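Local coordinates for putative lipoprotein (Bacteroides fragilis, PDB 3NQI) that is of unknown function but, as a putative lipoprotein, is probably tethered in the bacterial cell envelope and may bind lipid, at residues A[24-29]-A[34-39]; A[114-119]-A[124-129]; A[172-177]-A[182-187]. All coordinates share one frame; numbering follows the deposited sequence.

Contact 1 (A[24-29]-A[34-39]); sequences YVTFTD and ELIPTN
Thr26 and Glu34 meet across a beta hairpin, strands 24-28 and 34-37, with Thr26 OG1 donating to Glu34 OE2 at 2.6 Å. The carboxylate oxygen is approached on its anti side, with the hydroxyl 27° out of the carboxylate plane. Glu34 reaches back along the hairpin to do this: CG stands anti to the backbone N (chi1 -178°) and the chain runs on extended. The methyl of Thr26 packs beside Ile36, CG2 to CD1 3.7 Å, the two side chains pointing the same way.

Beneath this polar pair, Phe27 and Leu35 form an antiparallel hydrogen-bonded pair. Phe27 N reaches Leu35 O at 3.0 Å. In return, Leu35 N reaches Phe27 O at 2.6 Å. Their side chains lie together on the face away from Thr28 and Glu34. There the Phe27 ring also touches Pro37, CE2 to CG 3.9 Å.

Further out, Asn19 OD1 is hydrogen-bonded to Thr28 OG1 and also lies within bonding distance of Thr26 OG1, tying the hairpin to strand 11-21, while Leu35 packs on Ile71 of strand 68-73. Phe27 rests on Val16, Val43 and Leu73. With strand 49-56, these strands pair in a closed circuit whose order matches that of an OB-fold barrel. The next pair would be Val25 with Pro37, but a proline has no N-H to give, and Val25 O instead faces Pro37 CD at 3.6 Å.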
loop_
_atom_site.group_PDB
_atom_site.type_symbol
_atom_site.label_atom_id
_atom_site.label_comp_id
_atom_site.label_asym_id
_atom_site.label_seq_id
_atom_site.Cartn_x
_atom_site.Cartn_y
_atom_site.Cartn_z
ATOM N N TYR A 24 18.312 -16.368 -3.315
ATOM C CA TYR A 24 17.025 -17.042 -3.212
ATOM C C TYR A 24 16.082 -16.101 -2.468
ATOM O O TYR A 24 16.503 -15.410 -1.544
ATOM C CB TYR A 24 17.156 -18.352 -2.439
ATOM C CG TYR A 24 18.004 -19.394 -3.136
ATOM C CD1 TYR A 24 17.482 -20.165 -4.186
ATOM C CD2 TYR A 24 19.328 -19.618 -2.746
ATOM C CE1 TYR A 24 18.267 -21.131 -4.838
ATOM C CE2 TYR A 24 20.112 -20.583 -3.389
ATOM C CZ TYR A 24 19.571 -21.328 -4.428
ATOM O OH TYR A 24 20.346 -22.269 -5.051
ATOM N N VAL A 25 14.807 -16.089 -2.845
ATOM C CA VAL A 25 13.832 -15.212 -2.198
ATOM C C VAL A 25 13.144 -15.905 -1.035
ATOM O O VAL A 25 12.664 -17.020 -1.195
ATOM C CB VAL A 25 12.744 -14.784 -3.186
ATOM C CG1 VAL A 25 11.658 -13.963 -2.453
ATOM C CG2 VAL A 25 13.341 -14.036 -4.351
ATOM N N THR A 26 13.095 -15.267 0.137
ATOM C CA THR A 26 12.187 -15.720 1.203
ATOM C C THR A 26 11.277 -14.543 1.592
ATOM O O THR A 26 11.424 -13.452 1.064
ATOM C CB THR A 26 12.922 -16.288 2.445
ATOM O OG1 THR A 26 13.522 -15.227 3.194
ATOM C CG2 THR A 26 13.989 -17.299 2.024
ATOM N N PHE A 27 10.363 -14.787 2.510
ATOM C CA PHE A 27 9.473 -13.749 3.040
ATOM C C PHE A 27 9.504 -13.653 4.562
ATOM O O PHE A 27 9.920 -14.596 5.241
ATOM C CB PHE A 27 8.050 -14.041 2.584
ATOM C CG PHE A 27 7.940 -14.282 1.113
ATOM C CD1 PHE A 27 7.942 -13.222 0.226
ATOM C CD2 PHE A 27 7.875 -15.582 0.613
ATOM C CE1 PHE A 27 7.830 -13.441 -1.122
ATOM C CE2 PHE A 27 7.781 -15.811 -0.740
ATOM C CZ PHE A 27 7.770 -14.741 -1.616
ATOM N N THR A 28 9.079 -12.507 5.085
ATOM C CA THR A 28 8.929 -12.304 6.545
ATOM C C THR A 28 7.549 -11.741 6.852
ATOM O O THR A 28 7.192 -10.706 6.307
ATOM C CB THR A 28 10.012 -11.357 7.086
ATOM O OG1 THR A 28 11.297 -11.926 6.808
ATOM C CG2 THR A 28 9.865 -11.118 8.607
ATOM N N ASP A 29 6.764 -12.412 7.708
ATOM C CA ASP A 29 5.418 -11.905 8.003
ATOM C C ASP A 29 5.508 -10.781 9.032
ATOM O O ASP A 29 6.602 -10.454 9.512
ATOM C CB ASP A 29 4.450 -13.037 8.427
ATOM C CG ASP A 29 4.769 -13.640 9.785
ATOM O OD1 ASP A 29 5.584 -13.082 10.561
ATOM O OD2 ASP A 29 4.172 -14.706 10.096
ATOM N N GLU A 34 10.203 -15.775 9.488
ATOM C CA GLU A 34 10.664 -15.988 8.107
ATOM C C GLU A 34 9.889 -17.152 7.472
ATOM O O GLU A 34 9.735 -18.218 8.069
ATOM C CB GLU A 34 12.181 -16.221 8.022
ATOM C CG GLU A 34 12.710 -16.395 6.590
ATOM C CD GLU A 34 14.219 -16.157 6.432
ATOM O OE1 GLU A 34 14.911 -16.006 7.446
ATOM O OE2 GLU A 34 14.735 -16.132 5.292
ATOM N N LEU A 35 9.386 -16.931 6.259
ATOM C CA LEU A 35 8.655 -17.969 5.513
ATOM C C LEU A 35 9.530 -18.421 4.342
ATOM O O LEU A 35 9.919 -17.595 3.502
ATOM C CB LEU A 35 7.280 -17.473 5.060
ATOM C CG LEU A 35 6.441 -16.862 6.197
ATOM C CD1 LEU A 35 5.099 -16.296 5.648
ATOM C CD2 LEU A 35 6.217 -17.904 7.326
ATOM N N ILE A 36 9.848 -19.721 4.322
ATOM C CA ILE A 36 10.801 -20.287 3.361
ATOM C C ILE A 36 10.068 -21.104 2.282
ATOM O O ILE A 36 9.524 -22.167 2.582
ATOM C CB ILE A 36 11.816 -21.198 4.046
ATOM C CG1 ILE A 36 12.465 -20.505 5.266
ATOM C CG2 ILE A 36 12.890 -21.686 3.040
ATOM C CD1 ILE A 36 13.535 -19.529 4.935
ATOM N N PRO A 37 10.054 -20.624 1.043
ATOM C CA PRO A 37 9.372 -21.387 0.002
ATOM C C PRO A 37 10.085 -22.685 -0.324
ATOM O O PRO A 37 11.316 -22.726 -0.366
ATOM C CB PRO A 37 9.427 -20.464 -1.226
ATOM C CG PRO A 37 9.785 -19.146 -0.734
ATOM C CD PRO A 37 10.611 -19.371 0.503
ATOM N N THR A 38 9.298 -23.736 -0.495
ATOM C CA THR A 38 9.786 -25.023 -0.932
ATOM C C THR A 38 9.252 -25.389 -2.323
ATOM O O THR A 38 9.460 -26.507 -2.784
ATOM C CB THR A 38 9.324 -26.119 0.026
ATOM O OG1 THR A 38 7.897 -26.173 0.008
ATOM C CG2 THR A 38 9.823 -25.851 1.446
ATOM N N ASN A 39 8.549 -24.480 -2.987
ATOM C CA ASN A 39 8.174 -24.694 -4.391
ATOM C C ASN A 39 9.385 -25.119 -5.223
ATOM O O ASN A 39 10.509 -24.654 -4.982
ATOM C CB ASN A 39 7.533 -23.429 -4.967
ATOM C CG ASN A 39 6.237 -23.082 -4.259
ATOM O OD1 ASN A 39 6.247 -22.603 -3.109
ATOM N ND2 ASN A 39 5.116 -23.363 -4.905
#

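Contact 2 (A[114-119]-A[124-129]); sequences VAPFQF and IVLPVL
Val125 sits over one face of the Phe117 ring, its CB 3.8 Å from the ring centroid and 21° off the normal, a CH-pi contact offset toward the rim. Ala115 O lies at the ring's edge, in its plane. Phe117 CG stands between the backbone N and the carbonyl carbon (chi1 69°), which swings the ring across to lie alongside Val125, pointing the same way. The CG2 methyl of Val125 meets a second aromatic residue at its stem, 4.1 Å from Phe119 CB.

The backbones under these side chains form the beta hairpin of strands 117-120 and 123-132. Phe117 and Val125 are its antiparallel hydrogen-bonded pair: Phe117 N to Val125 O is 2.9 Å, and Val125 N to Phe117 O is 2.8 Å. Val125 O is also met by Pro116 CA at 3.2 Å in a CA-H...O contact.

Beyond Pro116 the ladder meets Pro127, which has no N-H to offer Ala115. Its ring packs on the Ala115-Pro116 peptide instead, CD to Pro116 N 3.5 Å, and on Val114 CG1. Pro127 and Val125 also pack on Phe191 of strand 186-195, whereas Ile124 and Pro116 touch Ile240 of strand 234-241.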
loop_
_atom_site.group_PDB
_atom_site.type_symbol
_atom_site.label_atom_id
_atom_site.label_comp_id
_atom_site.label_asym_id
_atom_site.label_seq_id
_atom_site.Cartn_x
_atom_site.Cartn_y
_atom_site.Cartn_z
ATOM N N VAL A 114 -10.114 -4.647 6.967
ATOM C CA VAL A 114 -8.815 -4.145 7.271
ATOM C C VAL A 114 -8.777 -2.732 6.685
ATOM O O VAL A 114 -9.521 -2.435 5.748
ATOM C CB VAL A 114 -7.715 -5.030 6.640
ATOM C CG1 VAL A 114 -7.924 -5.144 5.121
ATOM C CG2 VAL A 114 -6.337 -4.462 6.981
ATOM N N ALA A 115 -8.007 -1.875 7.336
ATOM C CA ALA A 115 -7.856 -0.438 7.019
ATOM C C ALA A 115 -6.364 -0.109 6.980
ATOM O O ALA A 115 -5.525 -1.009 7.228
ATOM C CB ALA A 115 -8.626 0.415 8.079
ATOM N N PRO A 116 -5.971 1.134 6.629
ATOM C CA PRO A 116 -4.526 1.370 6.580
ATOM C C PRO A 116 -3.869 0.991 7.893
ATOM O O PRO A 116 -4.432 1.265 8.960
ATOM C CB PRO A 116 -4.434 2.882 6.367
ATOM C CG PRO A 116 -5.700 3.144 5.529
ATOM C CD PRO A 116 -6.721 2.325 6.203
ATOM N N PHE A 117 -2.720 0.331 7.808
ATOM C CA PHE A 117 -2.085 -0.246 8.983
ATOM C C PHE A 117 -0.572 -0.219 8.936
ATOM O O PHE A 117 0.013 0.001 7.894
ATOM C CB PHE A 117 -2.593 -1.655 9.256
ATOM C CG PHE A 117 -2.159 -2.694 8.238
ATOM C CD1 PHE A 117 -2.961 -3.000 7.152
ATOM C CD2 PHE A 117 -0.984 -3.409 8.417
ATOM C CE1 PHE A 117 -2.557 -3.962 6.229
ATOM C CE2 PHE A 117 -0.588 -4.382 7.515
ATOM C CZ PHE A 117 -1.371 -4.672 6.432
ATOM N N GLN A 118 0.051 -0.459 10.086
ATOM C CA GLN A 118 1.475 -0.449 10.209
ATOM C C GLN A 118 2.006 -1.849 10.041
ATOM O O GLN A 118 1.584 -2.763 10.736
ATOM C CB GLN A 118 1.888 0.126 11.575
ATOM C CG GLN A 118 3.408 0.329 11.668
ATOM C CD GLN A 118 3.923 0.831 12.997
ATOM O OE1 GLN A 118 3.153 1.020 13.950
ATOM N NE2 GLN A 118 5.261 1.021 13.079
ATOM N N PHE A 119 2.924 -2.048 9.126
ATOM C CA PHE A 119 3.554 -3.376 8.969
ATOM C C PHE A 119 4.794 -3.524 9.882
ATOM O O PHE A 119 4.986 -4.545 10.582
ATOM C CB PHE A 119 3.949 -3.602 7.505
ATOM C CG PHE A 119 4.662 -4.884 7.280
ATOM C CD1 PHE A 119 3.930 -6.069 7.191
ATOM C CD2 PHE A 119 6.056 -4.936 7.220
ATOM C CE1 PHE A 119 4.579 -7.290 7.036
ATOM C CE2 PHE A 119 6.714 -6.149 7.063
ATOM C CZ PHE A 119 5.946 -7.342 6.946
ATOM N N ILE A 124 4.220 1.124 6.047
ATOM C CA ILE A 124 2.795 1.064 6.278
ATOM C C ILE A 124 2.088 0.567 4.993
ATOM O O ILE A 124 2.666 0.600 3.902
ATOM C CB ILE A 124 2.203 2.412 6.720
ATOM C CG1 ILE A 124 2.468 3.450 5.652
ATOM C CG2 ILE A 124 2.774 2.850 8.144
ATOM C CD1 ILE A 124 1.704 4.800 5.867
ATOM N N VAL A 125 0.866 0.063 5.202
ATOM C CA VAL A 125 0.118 -0.596 4.158
ATOM C C VAL A 125 -1.278 -0.005 3.998
ATOM O O VAL A 125 -1.997 0.146 4.982
ATOM C CB VAL A 125 0.045 -2.104 4.356
ATOM C CG1 VAL A 125 -0.754 -2.759 3.148
ATOM C CG2 VAL A 125 1.476 -2.687 4.405
ATOM N N LEU A 126 -1.616 0.357 2.753
ATOM C CA LEU A 126 -2.990 0.788 2.408
ATOM C C LEU A 126 -3.762 -0.301 1.684
ATOM O O LEU A 126 -3.368 -0.733 0.638
ATOM C CB LEU A 126 -2.969 2.079 1.582
ATOM C CG LEU A 126 -2.774 3.431 2.277
ATOM C CD1 LEU A 126 -1.685 3.416 3.240
ATOM C CD2 LEU A 126 -2.612 4.557 1.132
ATOM N N PRO A 127 -4.887 -0.792 2.269
ATOM C CA PRO A 127 -5.813 -1.555 1.429
ATOM C C PRO A 127 -6.566 -0.603 0.520
ATOM O O PRO A 127 -7.105 0.373 1.049
ATOM C CB PRO A 127 -6.765 -2.183 2.438
ATOM C CG PRO A 127 -6.318 -1.724 3.773
ATOM C CD PRO A 127 -5.467 -0.540 3.604
ATOM N N VAL A 128 -6.516 -0.740 -0.821
ATOM C CA VAL A 128 -7.269 0.127 -1.672
ATOM C C VAL A 128 -8.438 -0.644 -2.368
ATOM O O VAL A 128 -8.228 -1.723 -2.935
ATOM C CB VAL A 128 -6.373 0.868 -2.723
ATOM C CG1 VAL A 128 -7.202 1.988 -3.302
ATOM C CG2 VAL A 128 -5.141 1.415 -2.050
ATOM N N LEU A 129 -9.660 -0.123 -2.234
ATOM C CA LEU A 129 -10.865 -0.571 -2.996
ATOM C C LEU A 129 -11.118 0.521 -4.056
ATOM O O LEU A 129 -11.316 1.704 -3.751
ATOM C CB LEU A 129 -12.053 -0.822 -2.078
ATOM C CG LEU A 129 -13.260 -1.702 -2.465
ATOM C CD1 LEU A 129 -12.852 -3.122 -2.806
ATOM C CD2 LEU A 129 -14.250 -1.710 -1.312
#

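Contact 3 (A[172-177]-A[182-187]); sequences YKVEDE and AERATR
A single carboxylate oxygen takes both terminal nitrogens of a guanidinium here: Asp176 OD2 accepts from Arg184 NH2 at 3.1 Å and from Arg184 NH1 at 3.2 Å. The salt bridge is thus an end-on fork rather than the coplanar two-oxygen pairing. OD2 lies almost exactly in the guanidinium plane, yet the carboxylate itself is turned 76° from it. NH2 uses the anti lone pair of OD2, while NH1 comes in well above the carboxylate plane.

The other carboxylate oxygen has separate work. Asp176 OD1 accepts the backbone N of Glu177 at 2.7 Å, so the group is held at both oxygens. Val174 completes the setting by placing its CG1 methyl over the centre of one guanidinium face, 3.9 Å from Arg184 CZ. The Arg184 chain is extended from CG to NE, which carries its flat end across to Val174 and Asp176; NE forms a further salt bridge with Glu144 of helix 138-145, and NH1 has a weak bond to Ala180 O. Two acidic partners, Asp176 and Glu144, probably balance the charge of this buried arginine.

The short helix 178-183, with Glu177 at its N-cap, links the segments and ends within the second. The salt bridge closes this connection between strands 165-174 and 186-195, from the loop before the helix to the loop after it, while Ile181 packs on Val174 and Asp176, and His148 of strand 148-155 touches both Val174 and Arg184.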
loop_
_atom_site.group_PDB
_atom_site.type_symbol
_atom_site.label_atom_id
_atom_site.label_comp_id
_atom_site.label_asym_id
_atom_site.label_seq_id
_atom_site.Cartn_x
_atom_site.Cartn_y
_atom_site.Cartn_z
ATOM N N TYR A 172 -3.966 9.837 -6.034
ATOM C CA TYR A 172 -4.366 8.717 -6.900
ATOM C C TYR A 172 -4.552 9.236 -8.285
ATOM O O TYR A 172 -5.412 10.096 -8.539
ATOM C CB TYR A 172 -5.658 8.116 -6.383
ATOM C CG TYR A 172 -6.329 7.054 -7.203
ATOM C CD1 TYR A 172 -5.611 6.222 -8.085
ATOM C CD2 TYR A 172 -7.704 6.839 -7.075
ATOM C CE1 TYR A 172 -6.249 5.258 -8.847
ATOM C CE2 TYR A 172 -8.367 5.828 -7.790
ATOM C CZ TYR A 172 -7.635 5.021 -8.679
ATOM O OH TYR A 172 -8.220 4.047 -9.429
ATOM N N LYS A 173 -3.678 8.775 -9.182
ATOM C CA LYS A 173 -3.675 9.175 -10.542
ATOM C C LYS A 173 -3.925 7.947 -11.437
ATOM O O LYS A 173 -3.274 6.896 -11.262
ATOM C CB LYS A 173 -2.321 9.809 -10.913
ATOM C CG LYS A 173 -2.292 10.375 -12.302
ATOM C CD LYS A 173 -0.963 11.064 -12.638
ATOM N N VAL A 174 -4.899 8.068 -12.345
ATOM C CA VAL A 174 -5.159 7.100 -13.427
ATOM C C VAL A 174 -4.597 7.682 -14.712
ATOM O O VAL A 174 -4.970 8.790 -15.091
ATOM C CB VAL A 174 -6.654 6.788 -13.567
ATOM C CG1 VAL A 174 -6.971 5.710 -14.679
ATOM C CG2 VAL A 174 -7.232 6.337 -12.232
ATOM N N GLU A 175 -3.740 6.925 -15.408
ATOM C CA GLU A 175 -3.143 7.388 -16.675
ATOM C C GLU A 175 -4.100 7.073 -17.807
ATOM O O GLU A 175 -3.934 6.108 -18.554
ATOM C CB GLU A 175 -1.750 6.761 -16.906
ATOM C CG GLU A 175 -0.936 7.532 -18.028
ATOM C CD GLU A 175 0.323 6.776 -18.475
ATOM O OE1 GLU A 175 0.502 5.624 -18.064
ATOM O OE2 GLU A 175 1.086 7.306 -19.313
ATOM N N ASP A 176 -5.115 7.917 -17.923
ATOM C CA ASP A 176 -6.097 7.813 -19.007
ATOM C C ASP A 176 -6.837 9.138 -19.151
ATOM O O ASP A 176 -6.646 10.053 -18.358
ATOM C CB ASP A 176 -7.099 6.680 -18.735
ATOM C CG ASP A 176 -7.716 6.088 -20.021
ATOM O OD1 ASP A 176 -7.634 6.719 -21.088
ATOM O OD2 ASP A 176 -8.328 5.016 -19.933
ATOM N N GLU A 177 -7.664 9.228 -20.167
ATOM C CA GLU A 177 -8.440 10.442 -20.448
ATOM C C GLU A 177 -9.569 10.642 -19.436
ATOM O O GLU A 177 -10.146 9.664 -18.942
ATOM C CB GLU A 177 -9.000 10.385 -21.874
ATOM C CG GLU A 177 -7.916 10.429 -22.942
ATOM C CD GLU A 177 -7.236 11.780 -23.006
ATOM O OE1 GLU A 177 -7.902 12.761 -23.424
ATOM O OE2 GLU A 177 -6.039 11.860 -22.637
ATOM N N ALA A 182 -13.881 8.466 -15.658
ATOM C CA ALA A 182 -15.257 8.570 -15.132
ATOM C C ALA A 182 -16.100 7.303 -15.350
ATOM O O ALA A 182 -16.905 6.960 -14.476
ATOM C CB ALA A 182 -15.976 9.806 -15.716
ATOM N N GLU A 183 -15.872 6.576 -16.447
ATOM C CA GLU A 183 -16.651 5.391 -16.770
ATOM C C GLU A 183 -16.257 4.116 -16.010
ATOM O O GLU A 183 -17.022 3.160 -15.984
ATOM C CB GLU A 183 -16.576 5.123 -18.276
ATOM N N ARG A 184 -15.063 4.073 -15.400
ATOM C CA ARG A 184 -14.606 2.860 -14.760
ATOM C C ARG A 184 -15.532 2.474 -13.620
ATOM O O ARG A 184 -15.859 3.305 -12.769
ATOM C CB ARG A 184 -13.155 3.007 -14.268
ATOM C CG ARG A 184 -12.162 3.029 -15.398
ATOM C CD ARG A 184 -10.796 3.323 -14.867
ATOM N NE ARG A 184 -9.758 2.853 -15.767
ATOM C CZ ARG A 184 -9.368 3.505 -16.849
ATOM N NH1 ARG A 184 -9.961 4.647 -17.230
ATOM N NH2 ARG A 184 -8.430 2.980 -17.639
ATOM N N ALA A 185 -15.948 1.218 -13.625
ATOM C CA ALA A 185 -16.953 0.697 -12.677
ATOM C C ALA A 185 -16.681 -0.704 -12.160
ATOM O O ALA A 185 -17.500 -1.251 -11.383
ATOM C CB ALA A 185 -18.429 0.763 -13.307
ATOM N N THR A 186 -15.543 -1.293 -12.507
ATOM C CA THR A 186 -15.260 -2.666 -12.085
ATOM C C THR A 186 -14.512 -2.667 -10.742
ATOM O O THR A 186 -13.403 -2.201 -10.652
ATOM C CB THR A 186 -14.497 -3.424 -13.171
ATOM O OG1 THR A 186 -15.236 -3.325 -14.397
ATOM C CG2 THR A 186 -14.256 -4.951 -12.770
ATOM N N ARG A 187 -15.136 -3.218 -9.708
ATOM C CA ARG A 187 -14.545 -3.196 -8.389
ATOM C C ARG A 187 -13.305 -4.094 -8.310
ATOM O O ARG A 187 -13.330 -5.233 -8.785
ATOM C CB ARG A 187 -15.554 -3.628 -7.323
ATOM C CG ARG A 187 -15.019 -3.460 -5.905
ATOM C CD ARG A 187 -16.067 -3.866 -4.886
ATOM N NE ARG A 187 -16.378 -5.271 -5.007
ATOM C CZ ARG A 187 -17.517 -5.854 -4.632
ATOM N NH1 ARG A 187 -18.530 -5.165 -4.134
ATOM N NH2 ARG A 187 -17.657 -7.158 -4.803
#

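Overall arrangement
Along the chain the three contacts follow in series, each joining segments separated by just four residues. Contact 1 belongs to the N-terminal strands, whose order is consistent with an OB-type barrel; its centre is about 22 Å from that of contact 2, which lies near the middle of the chain. The two meet where Phe119 CZ packs on Thr28 O, 3.6 Å away, so the second hairpin abuts these strands. The centre of contact 3 is about 21 Å from that of contact 2 and about 35 Å from that of contact 1, with contacts 1 and 3 on opposite sides of the chain's centre. Neighbouring antiparallel strands 123-132 and 186-195 join contacts 2 and 3, with Leu129 touching Arg187. Contact 2 thus touches both others.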